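Local structure of ferredoxin-NADP reductase (Neisseria gonorrhoeae MIA_2011_03-10, 5TR9) at residues Pro114-Asp119 against Ala251-Arg256; Leu23-His28 against Ala94-Gly99; Asn152-Val157 against Gln216-Lys221. The protein binds FAD and probably passes electrons between NADP(H) and ferredoxin or a similar carrier. All blocks are in the same frame, centred on the assembly; numbering follows the deposited sequence. Where two conformers were deposited one is given.

Interaction 1 of 3, residues Pro114-Asp119 against Ala251-Arg256; sequences PERFPD and AMHRNR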
ATOM      1  N   PRO A 114      -5.065  -9.076   5.690  1.00 12.04           N
ATOM      2  CA  PRO A 114      -6.508  -9.123   5.392  1.00 13.31           C
ATOM      3  C   PRO A 114      -7.176 -10.442   5.726  1.00 12.71           C
ATOM      4  O   PRO A 114      -8.392 -10.449   5.949  1.00 12.34           O
ATOM      5  CB  PRO A 114      -6.570  -8.843   3.882  1.00 15.59           C
ATOM      6  CG  PRO A 114      -5.199  -9.135   3.375  1.00 16.00           C
ATOM      7  CD  PRO A 114      -4.245  -8.852   4.487  1.00 15.15           C
ATOM      8  N   GLU A 115      -6.437 -11.548   5.780  1.00 12.48           N
ATOM      9  CA  GLU A 115      -7.081 -12.829   6.072  1.00 11.04           C
ATOM     10  C   GLU A 115      -7.470 -12.977   7.528  1.00 12.59           C
ATOM     11  O   GLU A 115      -8.101 -13.980   7.884  1.00 14.83           O
ATOM     12  CB  GLU A 115      -6.171 -13.966   5.625  1.00 14.47           C
ATOM     13  CG  GLU A 115      -6.099 -13.968   4.101  1.00 18.68           C
ATOM     14  CD  GLU A 115      -5.069 -14.893   3.514  1.00 21.29           C
ATOM     15  OE1 GLU A 115      -4.643 -15.874   4.152  1.00 16.59           O
ATOM     16  OE2 GLU A 115      -4.683 -14.612   2.362  1.00 28.89           O
ATOM     17  N   ARG A 116      -7.140 -11.996   8.368  1.00 12.09           N
ATOM     18  CA  ARG A 116      -7.706 -11.921   9.707  1.00 11.91           C
ATOM     19  C   ARG A 116      -9.157 -11.449   9.705  1.00 11.74           C
ATOM     20  O   ARG A 116      -9.836 -11.583  10.727  1.00 13.57           O
ATOM     21  CB  ARG A 116      -6.853 -10.994  10.567  1.00 14.80           C
ATOM     22  CG  ARG A 116      -5.479 -11.575  10.872  1.00 15.59           C
ATOM     23  CD  ARG A 116      -4.656 -10.589  11.679  1.00 21.31           C
ATOM     24  NE  ARG A 116      -3.468 -11.229  12.227  1.00 27.21           N
ATOM     25  CZ  ARG A 116      -2.638 -10.640  13.083  1.00 34.10           C
ATOM     26  NH1 ARG A 116      -2.870  -9.393  13.483  1.00 32.80           N
ATOM     27  NH2 ARG A 116      -1.580 -11.296  13.538  1.00 36.21           N
ATOM     28  N   PHE A 117      -9.637 -10.881   8.591  1.00 11.66           N
ATOM     29  CA  PHE A 117     -11.053 -10.633   8.363  1.00 11.01           C
ATOM     30  C   PHE A 117     -11.706 -11.910   7.822  1.00 14.53           C
ATOM     31  O   PHE A 117     -11.070 -12.667   7.075  1.00 15.04           O
ATOM     32  CB  PHE A 117     -11.248  -9.519   7.336  1.00 12.53           C
ATOM     33  CG  PHE A 117     -10.933  -8.122   7.827  1.00 12.84           C
ATOM     34  CD1 PHE A 117     -11.423  -7.644   9.041  1.00 13.12           C
ATOM     35  CD2 PHE A 117     -10.187  -7.266   7.016  1.00 13.95           C
ATOM     36  CE1 PHE A 117     -11.154  -6.328   9.461  1.00 13.86           C
ATOM     37  CE2 PHE A 117      -9.921  -5.947   7.426  1.00 11.73           C
ATOM     38  CZ  PHE A 117     -10.399  -5.488   8.639  1.00 13.80           C
ATOM     39  N   PRO A 118     -12.976 -12.162   8.150  1.00 14.43           N
ATOM     40  CA  PRO A 118     -13.611 -13.413   7.710  1.00 14.49           C
ATOM     41  C   PRO A 118     -13.939 -13.404   6.228  1.00 15.45           C
ATOM     42  O   PRO A 118     -14.221 -12.361   5.627  1.00 15.18           O
ATOM     43  CB  PRO A 118     -14.894 -13.491   8.545  1.00 16.43           C
ATOM     44  CG  PRO A 118     -15.168 -12.081   8.953  1.00 18.31           C
ATOM     45  CD  PRO A 118     -13.839 -11.391   9.070  1.00 16.11           C
ATOM     46  N   ASP A 119     -13.905 -14.599   5.645  1.00 14.10           N
ATOM     47  CA  ASP A 119     -14.306 -14.778   4.254  1.00 14.17           C
ATOM     48  C   ASP A 119     -15.718 -14.251   4.011  1.00 14.90           C
ATOM     49  O   ASP A 119     -16.596 -14.332   4.873  1.00 16.79           O
ATOM     50  CB  ASP A 119     -14.281 -16.264   3.877  1.00 13.21           C
ATOM     51  CG  ASP A 119     -12.886 -16.840   3.782  1.00 15.10           C
ATOM     52  OD1 ASP A 119     -11.897 -16.098   3.965  1.00 17.80           O
ATOM     53  OD2 ASP A 119     -12.810 -18.069   3.521  1.00 16.99           O
ATOM     54  N   ALA A 251     -15.560  -0.149  13.709  1.00 16.93           N
ATOM     55  CA  ALA A 251     -14.705  -0.299  14.880  1.00 15.54           C
ATOM     56  C   ALA A 251     -13.382  -0.928  14.469  1.00 13.33           C
ATOM     57  O   ALA A 251     -13.269  -1.567  13.424  1.00 15.06           O
ATOM     58  CB  ALA A 251     -15.372  -1.155  15.967  1.00 17.50           C
ATOM     59  N   MET A 252     -12.370  -0.722  15.310  1.00 15.08           N
ATOM     60  CA  MET A 252     -11.060  -1.284  15.026  0.65 13.43           C
ATOM     61  C   MET A 252     -11.061  -2.804  15.216  1.00 14.52           C
ATOM     62  O   MET A 252     -11.680  -3.347  16.138  1.00 15.84           O
ATOM     63  CB  MET A 252     -10.006  -0.630  15.930  0.65 14.36           C
ATOM     64  CG  MET A 252      -8.565  -0.966  15.582  0.65 15.34           C
ATOM     65  SD  MET A 252      -7.404  -0.477  16.891  0.65 24.31           S
ATOM     66  CE  MET A 252      -7.591   1.303  16.866  0.65 26.49           C
ATOM     67  N   HIS A 253     -10.354  -3.488  14.321  1.00 13.42           N
ATOM     68  CA  HIS A 253     -10.028  -4.884  14.564  1.00 13.76           C
ATOM     69  C   HIS A 253      -8.987  -4.952  15.676  1.00 15.49           C
ATOM     70  O   HIS A 253      -7.992  -4.224  15.638  1.00 16.98           O
ATOM     71  CB  HIS A 253      -9.476  -5.522  13.296  1.00 14.31           C
ATOM     72  CG  HIS A 253      -9.004  -6.927  13.489  1.00 15.04           C
ATOM     73  ND1 HIS A 253      -9.861  -8.005  13.463  1.00 17.00           N
ATOM     74  CD2 HIS A 253      -7.773  -7.432  13.741  1.00 14.41           C
ATOM     75  CE1 HIS A 253      -9.177  -9.115  13.670  1.00 18.34           C
ATOM     76  NE2 HIS A 253      -7.908  -8.795  13.849  1.00 18.84           N
ATOM     77  N   ARG A 254      -9.219  -5.809  16.673  1.00 13.51           N
ATOM     78  CA  ARG A 254      -8.290  -6.027  17.779  1.00 14.77           C
ATOM     79  C   ARG A 254      -8.146  -7.527  18.008  1.00 16.31           C
ATOM     80  O   ARG A 254      -8.817  -8.331  17.359  1.00 18.27           O
ATOM     81  CB  ARG A 254      -8.761  -5.321  19.059  1.00 16.59           C
ATOM     82  CG  ARG A 254      -8.506  -3.825  19.060  1.00 19.81           C
ATOM     83  CD  ARG A 254      -8.997  -3.223  20.371  1.00 22.14           C
ATOM     84  NE  ARG A 254      -8.405  -1.910  20.629  1.00 28.24           N
ATOM     85  CZ  ARG A 254      -8.951  -0.761  20.255  1.00 29.29           C
ATOM     86  NH1 ARG A 254     -10.108  -0.761  19.614  1.00 24.53           N
ATOM     87  NH2 ARG A 254      -8.349   0.385  20.540  1.00 26.51           N
ATOM     88  N   ASN A 255      -7.288  -7.900  18.964  1.00 16.20           N
ATOM     89  CA  ASN A 255      -7.016  -9.316  19.223  1.00 17.45           C
ATOM     90  C   ASN A 255      -8.300 -10.128  19.374  1.00 21.57           C
ATOM     91  O   ASN A 255      -8.439 -11.207  18.782  1.00 20.60           O
ATOM     92  CB  ASN A 255      -6.156  -9.461  20.476  1.00 25.47           C
ATOM     93  CG  ASN A 255      -4.681  -9.364  20.182  1.00 36.41           C
ATOM     94  OD1 ASN A 255      -4.278  -9.043  19.063  1.00 34.14           O
ATOM     95  ND2 ASN A 255      -3.859  -9.644  21.188  1.00 41.95           N
ATOM     96  N   ARG A 256      -9.240  -9.637  20.180  1.00 18.37           N
ATOM     97  CA  ARG A 256     -10.478 -10.349  20.455  1.00 19.18           C
ATOM     98  C   ARG A 256     -11.716  -9.664  19.894  1.00 19.61           C
ATOM     99  O   ARG A 256     -12.830 -10.151  20.129  1.00 25.01           O
ATOM    100  CB  ARG A 256     -10.643 -10.532  21.964  1.00 20.94           C
ATOM    101  CG  ARG A 256      -9.568 -11.407  22.584  1.00 22.37           C
ATOM    102  CD  ARG A 256      -9.833 -11.575  24.065  1.00 26.04           C
ATOM    103  NE  ARG A 256      -8.668 -12.075  24.777  1.00 30.42           N
ATOM    104  CZ  ARG A 256      -8.336 -13.356  24.856  1.00 29.70           C
ATOM    105  NH1 ARG A 256      -9.077 -14.274  24.253  1.00 34.27           N
ATOM    106  NH2 ARG A 256      -7.261 -13.716  25.541  1.00 34.46           N
TER
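At the edge of the parallel-sheet domain, His253 rests against Arg116 with its imidazole and against Phe117 with its CB, joining the loop that leads into strand 122-128 to the loop ahead of strand 261-265. Neither 251-256 nor the end of 114-119 is regular; residues 114-116 form a short 3-10 turn, closed by Phe117 N donating to Pro114 O at 3.0 Å. The turn brings the backbone carbonyl and side-chain root of Arg116 up to the histidine. CE1 of His253 lies 3.9 Å from Arg116 O, an oblique approach to the ring, and NE2 of His253 lies 4.1 Å from Arg116 CB. The first torsion of His253 sets CG trans to the backbone N (chi1 175°), which carries the imidazole across to the other loop. Nearer its backbone, CB of His253 comes within 4.3 Å of Phe117 CE1. The two aromatic planes are steeply inclined at 74°, with centroids 5.9 Å apart, an oblique pairing. ND1 of His253 hydrogen-bonds to Pro258 O, which fixes the rotation of the ring and turns its CE1-NE2 side to Arg116. The arginine's extended chain carries its guanidinium past the histidine, with NH1 of Arg116 still 5.1 Å from His253 NE2. Phe117 is buried while Arg116 is exposed, so the contact spans from buried interior to exposed surface. Around it, backbone bonds tie Ala251 to Gln260 and His253 to Ile261, the first residue of strand 261-265; Met262 of that strand touches Arg116, Phe117 and His253, and Phe117 also reaches Arg228 and Met230 of strand 227-233.

Interaction 2 of 3, residues Leu23-His28 against Ala94-Gly99; sequences LWVKHH and AKMQQG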
ATOM      1  N   LEU A  23      18.662  -4.652  -8.294  1.00 11.60           N
ATOM      2  CA  LEU A  23      18.552  -5.267  -9.611  1.00 11.08           C
ATOM      3  C   LEU A  23      18.201  -4.249 -10.689  1.00 13.19           C
ATOM      4  O   LEU A  23      18.758  -4.302 -11.792  1.00 16.77           O
ATOM      5  CB  LEU A  23      17.516  -6.395  -9.582  1.00 13.29           C
ATOM      6  CG  LEU A  23      17.807  -7.483  -8.538  1.00 14.03           C
ATOM      7  CD1 LEU A  23      16.721  -8.540  -8.562  1.00 14.98           C
ATOM      8  CD2 LEU A  23      19.157  -8.120  -8.766  1.00 15.79           C
ATOM      9  N   TRP A  24      17.306  -3.311 -10.393  1.00 12.18           N
ATOM     10  CA  TRP A  24      16.946  -2.289 -11.366  1.00 12.31           C
ATOM     11  C   TRP A  24      16.133  -1.221 -10.657  1.00 13.77           C
ATOM     12  O   TRP A  24      15.523  -1.477  -9.617  1.00 13.53           O
ATOM     13  CB  TRP A  24      16.154  -2.873 -12.552  1.00 14.53           C
ATOM     14  CG  TRP A  24      14.974  -3.770 -12.194  1.00 13.98           C
ATOM     15  CD1 TRP A  24      14.947  -5.143 -12.209  1.00 15.46           C
ATOM     16  CD2 TRP A  24      13.650  -3.351 -11.831  1.00 10.99           C
ATOM     17  NE1 TRP A  24      13.700  -5.597 -11.843  1.00 13.42           N
ATOM     18  CE2 TRP A  24      12.881  -4.519 -11.618  1.00 10.99           C
ATOM     19  CE3 TRP A  24      13.043  -2.102 -11.662  1.00 12.90           C
ATOM     20  CZ2 TRP A  24      11.535  -4.470 -11.233  1.00 14.43           C
ATOM     21  CZ3 TRP A  24      11.707  -2.053 -11.289  1.00 13.32           C
ATOM     22  CH2 TRP A  24      10.968  -3.230 -11.069  1.00 14.07           C
ATOM     23  N   VAL A  25      16.126  -0.025 -11.247  1.00 12.03           N
ATOM     24  CA  VAL A  25      15.346   1.109 -10.764  1.00 12.49           C
ATOM     25  C   VAL A  25      14.566   1.661 -11.944  1.00 13.76           C
ATOM     26  O   VAL A  25      15.147   1.929 -13.004  1.00 14.84           O
ATOM     27  CB  VAL A  25      16.232   2.218 -10.158  1.00 13.22           C
ATOM     28  CG1 VAL A  25      15.341   3.350  -9.601  1.00 14.05           C
ATOM     29  CG2 VAL A  25      17.157   1.656  -9.071  1.00 15.27           C
ATOM     30  N   LYS A  26      13.271   1.877 -11.748  1.00 13.09           N
ATOM     31  CA  LYS A  26      12.382   2.359 -12.798  1.00 12.16           C
ATOM     32  C   LYS A  26      11.773   3.677 -12.344  1.00 13.85           C
ATOM     33  O   LYS A  26      11.125   3.727 -11.297  1.00 15.48           O
ATOM     34  CB  LYS A  26      11.289   1.321 -13.080  1.00 14.69           C
ATOM     35  CG  LYS A  26      10.275   1.702 -14.147  1.00 19.34           C
ATOM     36  CD  LYS A  26       9.333   0.508 -14.398  1.00 22.30           C
ATOM     37  CE  LYS A  26       8.273   0.807 -15.436  1.00 28.45           C
ATOM     38  NZ  LYS A  26       8.886   1.098 -16.753  1.00 31.66           N
ATOM     39  N   HIS A  27      12.001   4.743 -13.110  1.00 13.83           N
ATOM     40  CA  HIS A  27      11.321   6.012 -12.865  1.00 13.89           C
ATOM     41  C   HIS A  27       9.972   6.016 -13.572  1.00 16.40           C
ATOM     42  O   HIS A  27       9.904   5.875 -14.801  1.00 19.73           O
ATOM     43  CB  HIS A  27      12.163   7.194 -13.329  1.00 15.01           C
ATOM     44  CG  HIS A  27      13.157   7.653 -12.317  1.00 19.02           C
ATOM     45  ND1 HIS A  27      14.377   7.035 -12.140  1.00 21.52           N
ATOM     46  CD2 HIS A  27      13.110   8.663 -11.416  1.00 18.22           C
ATOM     47  CE1 HIS A  27      15.044   7.651 -11.179  1.00 20.42           C
ATOM     48  NE2 HIS A  27      14.299   8.644 -10.727  1.00 22.06           N
ATOM     49  N   HIS A  28       8.904   6.160 -12.791  1.00 12.56           N
ATOM     50  CA  HIS A  28       7.574   6.365 -13.351  1.00 13.11           C
ATOM     51  C   HIS A  28       7.300   7.841 -13.587  1.00 18.62           C
ATOM     52  O   HIS A  28       6.627   8.205 -14.562  1.00 17.44           O
ATOM     53  CB  HIS A  28       6.527   5.758 -12.423  1.00 13.06           C
ATOM     54  CG  HIS A  28       6.735   4.296 -12.181  1.00 13.92           C
ATOM     55  ND1 HIS A  28       5.986   3.322 -12.810  1.00 16.84           N
ATOM     56  CD2 HIS A  28       7.630   3.641 -11.404  1.00 14.38           C
ATOM     57  CE1 HIS A  28       6.398   2.130 -12.412  1.00 17.21           C
ATOM     58  NE2 HIS A  28       7.400   2.295 -11.567  1.00 13.93           N
ATOM     59  N   ALA A  94      18.121   8.078  -5.192  1.00 12.92           N
ATOM     60  CA  ALA A  94      18.247   8.807  -6.451  1.00 16.94           C
ATOM     61  C   ALA A  94      19.547   8.487  -7.175  1.00 18.55           C
ATOM     62  O   ALA A  94      19.627   8.672  -8.395  1.00 26.71           O
ATOM     63  CB  ALA A  94      18.151  10.311  -6.189  1.00 17.28           C
ATOM     64  N   LYS A  95      20.563   8.018  -6.450  1.00 15.99           N
ATOM     65  CA  LYS A  95      21.877   7.722  -7.011  1.00 20.09           C
ATOM     66  C   LYS A  95      22.135   6.236  -7.216  1.00 18.83           C
ATOM     67  O   LYS A  95      23.107   5.889  -7.897  1.00 21.25           O
ATOM     68  CB  LYS A  95      22.978   8.281  -6.105  1.00 19.92           C
ATOM     69  N   MET A  96      21.308   5.357  -6.654  1.00 15.31           N
ATOM     70  CA  MET A  96      21.633   3.934  -6.686  1.00 16.01           C
ATOM     71  C   MET A  96      21.369   3.342  -8.069  1.00 16.58           C
ATOM     72  O   MET A  96      20.561   3.848  -8.855  1.00 18.87           O
ATOM     73  CB  MET A  96      20.833   3.171  -5.630  1.00 14.17           C
ATOM     74  CG  MET A  96      19.364   2.997  -5.952  1.00 13.73           C
ATOM     75  SD  MET A  96      18.491   2.317  -4.531  1.00 15.82           S
ATOM     76  CE  MET A  96      16.817   2.286  -5.164  1.00 16.27           C
ATOM     77  N   GLN A  97      22.074   2.255  -8.365  1.00 17.95           N
ATOM     78  CA  GLN A  97      21.870   1.583  -9.642  1.00 20.55           C
ATOM     79  C   GLN A  97      22.211   0.108  -9.511  1.00 18.19           C
ATOM     80  O   GLN A  97      22.788  -0.335  -8.517  1.00 16.13           O
ATOM     81  CB  GLN A  97      22.711   2.217 -10.738  1.00 20.34           C
ATOM     82  CG  GLN A  97      24.187   1.969 -10.576  1.00 20.66           C
ATOM     83  CD  GLN A  97      24.974   2.855 -11.506  1.00 29.28           C
ATOM     84  OE1 GLN A  97      25.015   2.619 -12.714  1.00 27.22           O
ATOM     85  NE2 GLN A  97      25.575   3.900 -10.957  1.00 24.27           N
ATOM     86  N   GLN A  98      21.843  -0.638 -10.553  1.00 19.95           N
ATOM     87  CA  GLN A  98      22.046  -2.079 -10.606  1.00 17.37           C
ATOM     88  C   GLN A  98      23.441  -2.481 -10.147  1.00 17.05           C
ATOM     89  O   GLN A  98      24.447  -1.927 -10.601  1.00 18.33           O
ATOM     90  CB  GLN A  98      21.814  -2.574 -12.035  1.00 17.60           C
ATOM     91  CG  GLN A  98      22.092  -4.053 -12.202  1.00 15.13           C
ATOM     92  CD  GLN A  98      21.950  -4.505 -13.642  1.00 19.76           C
ATOM     93  OE1 GLN A  98      21.078  -4.028 -14.364  1.00 25.02           O
ATOM     94  NE2 GLN A  98      22.799  -5.428 -14.059  1.00 18.76           N
ATOM     95  N   GLY A  99      23.494  -3.450  -9.232  1.00 15.72           N
ATOM     96  CA  GLY A  99      24.740  -3.989  -8.732  1.00 15.77           C
ATOM     97  C   GLY A  99      25.191  -3.379  -7.421  1.00 16.72           C
ATOM     98  O   GLY A  99      26.085  -3.939  -6.768  1.00 19.60           O
TER
HETATM   99  O   HOH W   1      18.985  -2.789 -14.290  1.00 28.81           O
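Val25 and Met96 meet at about a right angle, the valine's branch set against the long axis of the methionine. One methyl does the touching: CG2 of Val25 is 4.0 Å from Met96 CE and equally far from Met96 CG, so it lies across the thioether chain and touches both ends. Met96 CG sits between its own backbone N and carbonyl carbon (chi1 73°), and beyond it the chain is extended, which carries CE across the strand, over Val25; the same side chain continues onto Phe35 of strand 32-38. The second meeting is of another kind. Here the side chain of Leu23 points away, and the backbone carbonyl of Leu23 faces the aliphatic part of Gln98: Gln98 CG lies 3.4 Å from Leu23 O. Both segments belong to the FAD-binding, FR-type domain, whose six antiparallel strands include 17-27 and 32-38. A classic beta bulge interrupts their pairing, Leu23 and Trp24 both facing Ala36, and it is at this bulge that the loop after helix 88-95 passes by, the CA atoms of Leu23 and Gln98 being 4.8 Å apart. With CG of Gln98 trans to the backbone N (chi1 176°) and the rest extended, the amide reaches out beside the strand. OE1 of Gln98 and O of Leu23, both acceptors, stand 3.5 Å apart. A water donates to Leu23 O at 2.9 Å and also lies beside Gln98 OE1, though that separation is too short for the bridge to be certain. Gly99 follows with a positive phi of 97°, and its backbone bonds to Ile22, bringing the loop back to strand 17-27.

Interaction 3 of 3, residues Asn152-Val157 against Gln216-Lys221; sequences NLIHSV and QALHTK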
ATOM      1  N   ASN A 152     -11.783  -4.074  -3.337  1.00 13.94           N
ATOM      2  CA  ASN A 152     -11.954  -2.699  -3.785  1.00 11.91           C
ATOM      3  C   ASN A 152     -10.760  -1.887  -3.328  1.00 11.97           C
ATOM      4  O   ASN A 152     -10.374  -1.959  -2.160  1.00 14.65           O
ATOM      5  CB  ASN A 152     -13.244  -2.098  -3.211  1.00 12.71           C
ATOM      6  CG  ASN A 152     -14.459  -2.978  -3.465  1.00 16.58           C
ATOM      7  OD1 ASN A 152     -15.091  -2.886  -4.516  1.00 15.42           O
ATOM      8  ND2 ASN A 152     -14.779  -3.859  -2.511  1.00 13.46           N
ATOM      9  N   LEU A 153     -10.175  -1.116  -4.237  1.00 12.57           N
ATOM     10  CA  LEU A 153      -8.989  -0.334  -3.918  1.00 11.41           C
ATOM     11  C   LEU A 153      -9.238   1.107  -4.331  1.00 13.13           C
ATOM     12  O   LEU A 153      -9.549   1.375  -5.497  1.00 13.00           O
ATOM     13  CB  LEU A 153      -7.757  -0.913  -4.624  1.00 12.48           C
ATOM     14  CG  LEU A 153      -6.439  -0.167  -4.414  1.00 14.40           C
ATOM     15  CD1 LEU A 153      -6.072  -0.076  -2.952  1.00 17.47           C
ATOM     16  CD2 LEU A 153      -5.327  -0.857  -5.225  1.00 18.90           C
ATOM     17  N   ILE A 154      -9.115   2.022  -3.374  1.00 10.52           N
ATOM     18  CA  ILE A 154      -9.280   3.456  -3.599  1.00  9.83           C
ATOM     19  C   ILE A 154      -7.912   4.087  -3.374  1.00 10.59           C
ATOM     20  O   ILE A 154      -7.382   4.037  -2.253  1.00 11.58           O
ATOM     21  CB  ILE A 154     -10.332   4.068  -2.654  1.00 11.95           C
ATOM     22  CG1 ILE A 154     -11.745   3.509  -2.885  1.00 16.91           C
ATOM     23  CG2 ILE A 154     -10.386   5.590  -2.849  1.00 15.02           C
ATOM     24  CD1 ILE A 154     -11.992   2.086  -2.458  1.00 23.46           C
ATOM     25  N   HIS A 155      -7.319   4.668  -4.431  1.00 11.35           N
ATOM     26  CA  HIS A 155      -5.988   5.281  -4.332  1.00 12.61           C
ATOM     27  C   HIS A 155      -6.101   6.791  -4.509  1.00 10.37           C
ATOM     28  O   HIS A 155      -6.396   7.271  -5.612  1.00 12.48           O
ATOM     29  CB  HIS A 155      -5.021   4.698  -5.366  1.00 10.67           C
ATOM     30  CG  HIS A 155      -3.599   5.149  -5.178  1.00 10.47           C
ATOM     31  ND1 HIS A 155      -2.698   5.220  -6.221  1.00 12.13           N
ATOM     32  CD2 HIS A 155      -2.929   5.547  -4.069  1.00 14.39           C
ATOM     33  CE1 HIS A 155      -1.527   5.628  -5.757  1.00 12.69           C
ATOM     34  NE2 HIS A 155      -1.642   5.837  -4.455  1.00 13.00           N
ATOM     35  N   SER A 156      -5.836   7.524  -3.433  1.00  9.76           N
ATOM     36  CA  SER A 156      -5.843   8.988  -3.431  1.00 10.63           C
ATOM     37  C   SER A 156      -4.431   9.528  -3.627  1.00 12.38           C
ATOM     38  O   SER A 156      -3.499   9.118  -2.926  1.00 12.77           O
ATOM     39  CB  SER A 156      -6.427   9.505  -2.113  1.00 13.04           C
ATOM     40  OG  SER A 156      -6.222  10.903  -1.943  1.00 15.91           O
ATOM     41  N   VAL A 157      -4.283  10.471  -4.561  1.00 10.37           N
ATOM     42  CA  VAL A 157      -3.050  11.222  -4.771  1.00 11.33           C
ATOM     43  C   VAL A 157      -3.454  12.661  -5.060  1.00 10.44           C
ATOM     44  O   VAL A 157      -4.633  12.968  -5.230  1.00 13.05           O
ATOM     45  CB  VAL A 157      -2.211  10.663  -5.935  1.00 11.26           C
ATOM     46  CG1 VAL A 157      -1.802   9.204  -5.660  1.00 14.12           C
ATOM     47  CG2 VAL A 157      -3.000  10.766  -7.235  1.00 12.23           C
ATOM     48  N   GLN A 216     -20.988   4.794  -3.865  1.00 18.50           N
ATOM     49  CA  GLN A 216     -21.605   4.901  -5.185  1.00 23.58           C
ATOM     50  C   GLN A 216     -20.642   4.475  -6.291  1.00 23.43           C
ATOM     51  O   GLN A 216     -21.051   3.811  -7.254  1.00 24.66           O
ATOM     52  CB  GLN A 216     -22.102   6.328  -5.410  1.00 28.50           C
ATOM     53  CG  GLN A 216     -23.397   6.623  -4.664  1.00 42.89           C
ATOM     54  CD  GLN A 216     -23.750   8.101  -4.631  1.00 55.83           C
ATOM     55  OE1 GLN A 216     -23.226   8.900  -5.412  1.00 62.10           O
ATOM     56  NE2 GLN A 216     -24.642   8.473  -3.715  1.00 52.68           N
ATOM     57  N   ALA A 217     -19.362   4.841  -6.168  1.00 22.74           N
ATOM     58  CA  ALA A 217     -18.377   4.469  -7.181  1.00 22.82           C
ATOM     59  C   ALA A 217     -18.166   2.962  -7.234  1.00 26.50           C
ATOM     60  O   ALA A 217     -17.879   2.410  -8.306  1.00 25.87           O
ATOM     61  CB  ALA A 217     -17.050   5.182  -6.915  1.00 18.13           C
ATOM     62  N   LEU A 218     -18.311   2.281  -6.094  1.00 18.93           N
ATOM     63  CA  LEU A 218     -18.144   0.835  -6.014  1.00 19.18           C
ATOM     64  C   LEU A 218     -19.404   0.064  -6.369  1.00 23.08           C
ATOM     65  O   LEU A 218     -19.318  -1.151  -6.582  1.00 22.84           O
ATOM     66  CB  LEU A 218     -17.698   0.426  -4.607  1.00 16.47           C
ATOM     67  CG  LEU A 218     -16.345   0.997  -4.169  1.00 15.69           C
ATOM     68  CD1 LEU A 218     -15.996   0.543  -2.752  1.00 16.00           C
ATOM     69  CD2 LEU A 218     -15.218   0.586  -5.141  1.00 16.45           C
ATOM     70  N   HIS A 219     -20.562   0.725  -6.422  1.00 22.28           N
ATOM     71  CA  HIS A 219     -21.842   0.059  -6.680  1.00 21.62           C
ATOM     72  C   HIS A 219     -22.077  -1.072  -5.683  1.00 24.72           C
ATOM     73  O   HIS A 219     -22.637  -2.117  -6.020  1.00 25.95           O
ATOM     74  CB  HIS A 219     -21.926  -0.456  -8.115  1.00 24.63           C
ATOM     75  CG  HIS A 219     -21.633   0.588  -9.145  1.00 38.96           C
ATOM     76  ND1 HIS A 219     -22.553   1.546  -9.514  1.00 49.44           N
ATOM     77  CD2 HIS A 219     -20.522   0.828  -9.882  1.00 46.26           C
ATOM     78  CE1 HIS A 219     -22.023   2.329 -10.438  1.00 52.82           C
ATOM     79  NE2 HIS A 219     -20.792   1.914 -10.679  1.00 48.43           N
ATOM     80  N   THR A 220     -21.638  -0.852  -4.446  1.00 20.21           N
ATOM     81  CA  THR A 220     -21.745  -1.824  -3.364  1.00 23.25           C
ATOM     82  C   THR A 220     -22.081  -1.060  -2.095  1.00 21.34           C
ATOM     83  O   THR A 220     -21.317  -0.180  -1.692  1.00 21.48           O
ATOM     84  CB  THR A 220     -20.432  -2.598  -3.177  1.00 26.52           C
ATOM     85  OG1 THR A 220     -20.085  -3.273  -4.391  1.00 27.81           O
ATOM     86  CG2 THR A 220     -20.562  -3.617  -2.051  1.00 25.25           C
ATOM     87  N   LYS A 221     -23.213  -1.387  -1.474  1.00 22.58           N
ATOM     88  CA  LYS A 221     -23.548  -0.768  -0.198  1.00 18.58           C
ATOM     89  C   LYS A 221     -22.531  -1.184   0.857  1.00 19.24           C
ATOM     90  O   LYS A 221     -22.192  -2.366   0.978  1.00 21.94           O
ATOM     91  CB  LYS A 221     -24.959  -1.163   0.237  1.00 23.38           C
TER
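ND2 of Asn152 is held by two acceptors, Thr150 OG1 and Leu123 O, on an amide that lies against the methyls of Leu218. At its other end OD1 accepts a hydrogen bond from Arg186 NH1, so the amide cannot flip without losing partners. Arg186 NH1 also bonds Thr220 OG1, and through this arginine the early part of the strand and the chain beyond helix 213-218 share one polar link. The apolar half of the contact is made by Leu218, whose side chain lies at a slant to that of Asn152. Its CD2 comes to 3.5 Å from Asn152 OD1, while CD1 lies 3.8 Å from Asn152 CB and 3.9 Å from Asn152 CG. Both branches therefore follow the flank of the asparagine from root to oxygen, and being methyls they shield the buried oxygen without bonding to it. Leu218 has its CG anti to the carbonyl carbon (chi1 -62°), which directs the fork from the last helical turn toward the strand. CD1 of Leu218 then reaches further along it, to Ile154 CD1 at 4.3 Å; residues 152 and 154 fall on the same side of the strand, while the Leu153 side chain turns to the opposite one, against helix 133-139. All three touching residues are buried. Just past Leu218 the helix ends in a Schellman motif: His219 takes a positive phi of 55°, and its N bonds back to Gln216 O at 3.2 Å. Leu218 also touches Arg186 and Val188 of strand 185-191. A helix laid by a leucine of its last turn over neighbouring parallel strands, here 150-157 and 185-191, is the helix-on-sheet packing of a Rossmann-like alpha/beta domain, in keeping with the NAD-binding family of this half of the reductase.

The three contacts divide between the two halves of the reductase. Interaction 2 belongs to the FAD-binding half, and the side chain of Met96 there is about 10 Å from the flavin-adenine dinucleotide. Interactions 1 and 3 sit on the parallel-sheet half, their centres about 20 Å apart: strand 150-157 of interaction 3 neighbours strand 122-128, into which the loop of interaction 1 leads. Along the chain, 152-157 and 216-221 both fall between 114-119 and 251-256. Interaction 2 lies across the chain's centre from both, its centre about 37 Å from that of interaction 1 and 32 Å from that of interaction 3. The side chain of Arg116 in interaction 1 is about 13 Å from the bound magnesium ion.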